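Local coordinates for protein tRNA (guanine(9)-N1)-methyltransferase (Schizosaccharomyces pombe, PDB 4JWH) that transfers a methyl group from S-adenosyl-L-methionine to N1 of guanine 9 in cytoplasmic tRNA, forming m1G9, at residues S102-M116 with L203-V215. Sequence-based numbering, arbitrary orientation.
Sequences SSIRIVLDCAFDDLM and LDEDKIYIIGAIV. With SAH (S-adenosyl-L-homocysteine), chain C.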
# COMPACT_ATOMS: atom_id res chain seq x y z
N SER A 102 -3.81 -11.23 -9.87
CA SER A 102 -5.00 -10.40 -9.81
C SER A 102 -4.79 -9.25 -10.80
O SER A 102 -3.68 -8.81 -11.03
CB SER A 102 -5.12 -9.86 -8.37
OG SER A 102 -6.10 -8.83 -8.25
N SER A 103 -5.87 -8.74 -11.38
CA SER A 103 -5.75 -7.54 -12.21
C SER A 103 -5.65 -6.24 -11.35
O SER A 103 -5.38 -5.17 -11.88
CB SER A 103 -6.92 -7.48 -13.18
OG SER A 103 -8.12 -7.53 -12.46
N ILE A 104 -5.83 -6.34 -10.03
CA ILE A 104 -5.74 -5.14 -9.18
C ILE A 104 -4.39 -4.42 -9.30
O ILE A 104 -3.35 -5.08 -9.42
CB ILE A 104 -6.10 -5.46 -7.71
CG1 ILE A 104 -7.59 -5.81 -7.65
CG2 ILE A 104 -5.81 -4.27 -6.76
CD1 ILE A 104 -8.03 -6.63 -6.41
N ARG A 105 -4.43 -3.08 -9.31
CA ARG A 105 -3.24 -2.25 -9.13
C ARG A 105 -3.24 -1.79 -7.68
O ARG A 105 -4.27 -1.36 -7.18
CB ARG A 105 -3.25 -1.02 -10.04
CG ARG A 105 -2.73 -1.27 -11.47
CD ARG A 105 -3.49 -2.37 -12.18
NE ARG A 105 -4.94 -2.16 -12.23
CZ ARG A 105 -5.57 -1.39 -13.13
NH1 ARG A 105 -4.87 -0.69 -14.03
NH2 ARG A 105 -6.90 -1.30 -13.09
N ILE A 106 -2.09 -1.88 -7.02
CA ILE A 106 -1.92 -1.22 -5.72
C ILE A 106 -0.83 -0.17 -5.84
O ILE A 106 0.25 -0.45 -6.31
CB ILE A 106 -1.63 -2.21 -4.55
CG1 ILE A 106 -2.83 -3.17 -4.35
CG2 ILE A 106 -1.23 -1.43 -3.25
CD1 ILE A 106 -2.73 -4.15 -3.14
N VAL A 107 -1.14 1.05 -5.41
CA VAL A 107 -0.21 2.18 -5.55
C VAL A 107 0.38 2.59 -4.20
O VAL A 107 -0.37 2.93 -3.26
CB VAL A 107 -0.94 3.41 -6.13
CG1 VAL A 107 -0.04 4.61 -6.16
CG2 VAL A 107 -1.55 3.12 -7.51
N LEU A 108 1.71 2.61 -4.12
CA LEU A 108 2.36 3.31 -3.03
C LEU A 108 2.56 4.78 -3.44
O LEU A 108 3.32 5.09 -4.40
CB LEU A 108 3.67 2.63 -2.62
CG LEU A 108 3.60 1.10 -2.45
CD1 LEU A 108 4.94 0.50 -2.05
CD2 LEU A 108 2.46 0.65 -1.49
N ASP A 109 1.82 5.67 -2.76
CA ASP A 109 1.86 7.09 -3.06
C ASP A 109 3.07 7.67 -2.34
O ASP A 109 3.03 7.92 -1.13
CB ASP A 109 0.57 7.79 -2.61
CG ASP A 109 0.64 9.32 -2.74
OD1 ASP A 109 1.50 9.87 -3.47
OD2 ASP A 109 -0.23 9.97 -2.13
N CYS A 110 4.15 7.88 -3.09
CA CYS A 110 5.40 8.30 -2.48
C CYS A 110 5.62 9.80 -2.58
O CYS A 110 6.74 10.23 -2.77
CB CYS A 110 6.59 7.54 -3.08
SG CYS A 110 6.55 5.74 -2.89
N ALA A 111 4.57 10.59 -2.40
CA ALA A 111 4.65 12.04 -2.49
C ALA A 111 5.06 12.78 -1.24
O ALA A 111 5.04 14.02 -1.23
CB ALA A 111 3.29 12.61 -3.00
N PHE A 112 5.45 12.07 -0.18
CA PHE A 112 5.60 12.73 1.16
C PHE A 112 7.04 12.77 1.71
O PHE A 112 7.25 12.94 2.91
CB PHE A 112 4.67 12.08 2.20
CG PHE A 112 3.30 11.81 1.68
CD1 PHE A 112 2.37 12.86 1.57
CD2 PHE A 112 2.93 10.53 1.29
CE1 PHE A 112 1.09 12.62 1.06
CE2 PHE A 112 1.66 10.28 0.80
CZ PHE A 112 0.73 11.33 0.68
N ASP A 113 8.01 12.57 0.82
CA ASP A 113 9.46 12.63 1.15
C ASP A 113 9.78 13.80 2.10
O ASP A 113 10.45 13.62 3.12
CB ASP A 113 10.27 12.77 -0.16
CG ASP A 113 11.60 12.05 -0.12
OD1 ASP A 113 12.61 12.74 0.14
OD2 ASP A 113 11.66 10.81 -0.40
N ASP A 114 9.28 14.99 1.79
CA ASP A 114 9.57 16.18 2.60
C ASP A 114 8.98 16.16 4.03
O ASP A 114 9.38 16.99 4.87
CB ASP A 114 9.11 17.45 1.88
CG ASP A 114 9.87 17.72 0.60
OD1 ASP A 114 11.09 17.45 0.55
OD2 ASP A 114 9.24 18.19 -0.35
N LEU A 115 8.06 15.25 4.30
CA LEU A 115 7.46 15.19 5.65
C LEU A 115 8.19 14.26 6.62
O LEU A 115 7.87 14.22 7.81
CB LEU A 115 5.97 14.82 5.59
CG LEU A 115 5.10 15.70 4.68
CD1 LEU A 115 3.63 15.28 4.74
CD2 LEU A 115 5.27 17.19 5.04
N MET A 116 9.17 13.53 6.11
CA MET A 116 9.85 12.52 6.92
C MET A 116 11.33 12.84 7.24
O MET A 116 12.06 13.29 6.36
CB MET A 116 9.79 11.16 6.19
CG MET A 116 8.43 10.48 6.25
SD MET A 116 8.41 8.97 5.24
CE MET A 116 8.01 9.72 3.64
N LEU A 203 -12.07 -6.10 -2.04
CA LEU A 203 -11.24 -5.51 -3.08
C LEU A 203 -11.79 -5.89 -4.43
O LEU A 203 -11.94 -7.07 -4.73
CB LEU A 203 -9.76 -5.91 -2.94
CG LEU A 203 -9.16 -5.70 -1.55
CD1 LEU A 203 -7.78 -6.30 -1.41
CD2 LEU A 203 -9.12 -4.23 -1.20
N ASP A 204 -12.05 -4.87 -5.23
CA ASP A 204 -12.67 -4.98 -6.54
C ASP A 204 -11.58 -5.26 -7.60
O ASP A 204 -10.61 -4.53 -7.68
CB ASP A 204 -13.24 -3.59 -6.82
CG ASP A 204 -14.62 -3.59 -7.33
OD1 ASP A 204 -14.84 -4.11 -8.44
OD2 ASP A 204 -15.49 -2.99 -6.64
N GLU A 205 -11.76 -6.29 -8.41
CA GLU A 205 -10.78 -6.56 -9.47
C GLU A 205 -10.51 -5.39 -10.43
O GLU A 205 -9.45 -5.35 -11.06
CB GLU A 205 -11.09 -7.85 -10.27
CG GLU A 205 -10.66 -9.21 -9.60
CD GLU A 205 -9.14 -9.40 -9.35
OE1 GLU A 205 -8.34 -9.47 -10.32
OE2 GLU A 205 -8.73 -9.52 -8.15
N ASP A 206 -11.45 -4.46 -10.57
CA ASP A 206 -11.24 -3.38 -11.55
C ASP A 206 -10.76 -2.07 -10.88
O ASP A 206 -10.56 -1.05 -11.57
CB ASP A 206 -12.44 -3.20 -12.53
CG ASP A 206 -13.70 -2.72 -11.83
OD1 ASP A 206 -14.54 -2.02 -12.46
OD2 ASP A 206 -13.85 -3.00 -10.61
N LYS A 207 -10.50 -2.13 -9.57
CA LYS A 207 -10.11 -0.93 -8.84
C LYS A 207 -8.61 -0.80 -8.54
O LYS A 207 -7.81 -1.73 -8.72
CB LYS A 207 -10.94 -0.80 -7.54
CG LYS A 207 -12.48 -0.72 -7.80
CD LYS A 207 -12.89 0.63 -8.35
CE LYS A 207 -14.36 0.71 -8.63
NZ LYS A 207 -15.18 0.39 -7.43
N ILE A 208 -8.23 0.39 -8.08
CA ILE A 208 -6.85 0.71 -7.92
C ILE A 208 -6.77 1.28 -6.53
O ILE A 208 -7.41 2.29 -6.25
CB ILE A 208 -6.38 1.71 -9.00
CG1 ILE A 208 -6.55 1.09 -10.40
CG2 ILE A 208 -4.95 2.13 -8.73
CD1 ILE A 208 -6.38 2.09 -11.53
N TYR A 209 -6.04 0.60 -5.64
CA TYR A 209 -6.04 0.97 -4.20
C TYR A 209 -4.77 1.68 -3.88
O TYR A 209 -3.72 1.22 -4.27
CB TYR A 209 -6.23 -0.29 -3.31
CG TYR A 209 -7.60 -0.84 -3.58
CD1 TYR A 209 -8.72 -0.24 -3.01
CD2 TYR A 209 -7.78 -1.90 -4.48
CE1 TYR A 209 -10.01 -0.72 -3.28
CE2 TYR A 209 -9.06 -2.37 -4.77
CZ TYR A 209 -10.17 -1.77 -4.17
OH TYR A 209 -11.43 -2.22 -4.44
N ILE A 210 -4.86 2.83 -3.21
CA ILE A 210 -3.67 3.62 -2.89
C ILE A 210 -3.32 3.50 -1.42
O ILE A 210 -4.20 3.64 -0.57
CB ILE A 210 -3.85 5.11 -3.24
CG1 ILE A 210 -4.30 5.28 -4.71
CG2 ILE A 210 -2.55 5.91 -3.01
CD1 ILE A 210 -5.04 6.60 -4.95
N ILE A 211 -2.05 3.25 -1.13
CA ILE A 211 -1.49 3.33 0.24
C ILE A 211 -0.58 4.55 0.32
O ILE A 211 0.30 4.74 -0.55
CB ILE A 211 -0.70 2.05 0.61
CG1 ILE A 211 -1.58 0.80 0.37
CG2 ILE A 211 -0.18 2.14 2.06
CD1 ILE A 211 -0.84 -0.53 0.43
N GLY A 212 -0.78 5.41 1.34
CA GLY A 212 0.19 6.49 1.61
C GLY A 212 1.58 5.99 1.99
O GLY A 212 1.74 5.28 2.99
N ALA A 213 2.60 6.34 1.21
CA ALA A 213 3.94 5.85 1.53
C ALA A 213 4.58 6.86 2.48
O ALA A 213 5.30 7.77 2.06
CB ALA A 213 4.80 5.64 0.28
N ILE A 214 4.28 6.69 3.76
CA ILE A 214 4.78 7.57 4.80
C ILE A 214 4.86 6.87 6.17
O ILE A 214 3.98 6.11 6.55
CB ILE A 214 3.93 8.89 4.90
CG1 ILE A 214 4.58 9.90 5.88
CG2 ILE A 214 2.45 8.58 5.23
CD1 ILE A 214 3.93 11.26 5.92
N VAL A 215 5.95 7.12 6.87
CA VAL A 215 6.17 6.65 8.22
C VAL A 215 6.16 7.88 9.14
O VAL A 215 7.15 8.61 9.21
CB VAL A 215 7.52 5.91 8.31
CG1 VAL A 215 7.90 5.56 9.76
CG2 VAL A 215 7.46 4.66 7.45
N SAH C . -1.12 10.09 9.03
CA SAH C . -0.82 9.27 7.86
CB SAH C . -0.15 7.98 8.39
CG SAH C . -0.60 6.79 7.67
SD SAH C . 0.03 5.16 7.86
C SAH C . -2.07 9.24 6.99
O SAH C . -2.44 8.34 6.30
OXT SAH C . -2.75 10.23 6.92
C5' SAH C . 0.45 4.77 6.21
C4' SAH C . -0.66 4.33 5.26
O4' SAH C . -1.21 3.10 5.60
C3' SAH C . -1.85 5.28 5.09
O3' SAH C . -1.59 6.34 4.22
C2' SAH C . -2.95 4.39 4.62
O2' SAH C . -2.85 4.29 3.24
C1' SAH C . -2.58 3.10 5.31
N9 SAH C . -3.40 2.81 6.50
C8 SAH C . -2.98 2.69 7.72
N7 SAH C . -3.93 2.36 8.55
C5 SAH C . -5.00 2.23 7.84
C6 SAH C . -6.41 1.89 8.08
N6 SAH C . -6.83 1.63 9.29
N1 SAH C . -7.22 1.86 7.06
C2 SAH C . -6.81 2.13 5.83
N3 SAH C . -5.57 2.46 5.54
C4 SAH C . -4.64 2.52 6.48
O HOH W 1 -7.66 -2.84 -11.20
O HOH W 2 6.53 9.53 0.34
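S102 and S103 hold the E205 carboxylate: S102 OG donates to E205 OE2 at 2.7 Å, and S103 N reaches OE1 on its syn side at 2.8 Å. S102 OG, anti to its N (chi1 169°), also accepts from I104 N in an ST turn. With an alanine here, E205 OE2 would probably lose its donor and I104 N its side-chain acceptor, leaving the carboxylate held mainly through OE1 by S103. I104 lays CG2 against the edge of the Y209 ring, 3.8 Å from CD2. Bent at chi2 and chi3, R105 folds its guanidinium over I208, CG1 under one face and 3.6 Å from NH2, while NH2 donates at its edge to water 1, near K207 O. From R105 to D109 the strands run parallel: V107 N donates to Y209 O, and V107 O accepts from I211 N. I106 CG2 and L108 CD2 both touch I211 CD1 on one face; V107 and D109 meet I208 and I210 on the other. D109 OD2 accepts from Y191 OH and salt-bridges K227 NZ. The F112 edge faces A213 O, and M116 SD weakly accepts V215 N. G212 N donates to SAH O2' at 3.0 Å, placing these central strands of the SPOUT sheet beside the cofactor pocket.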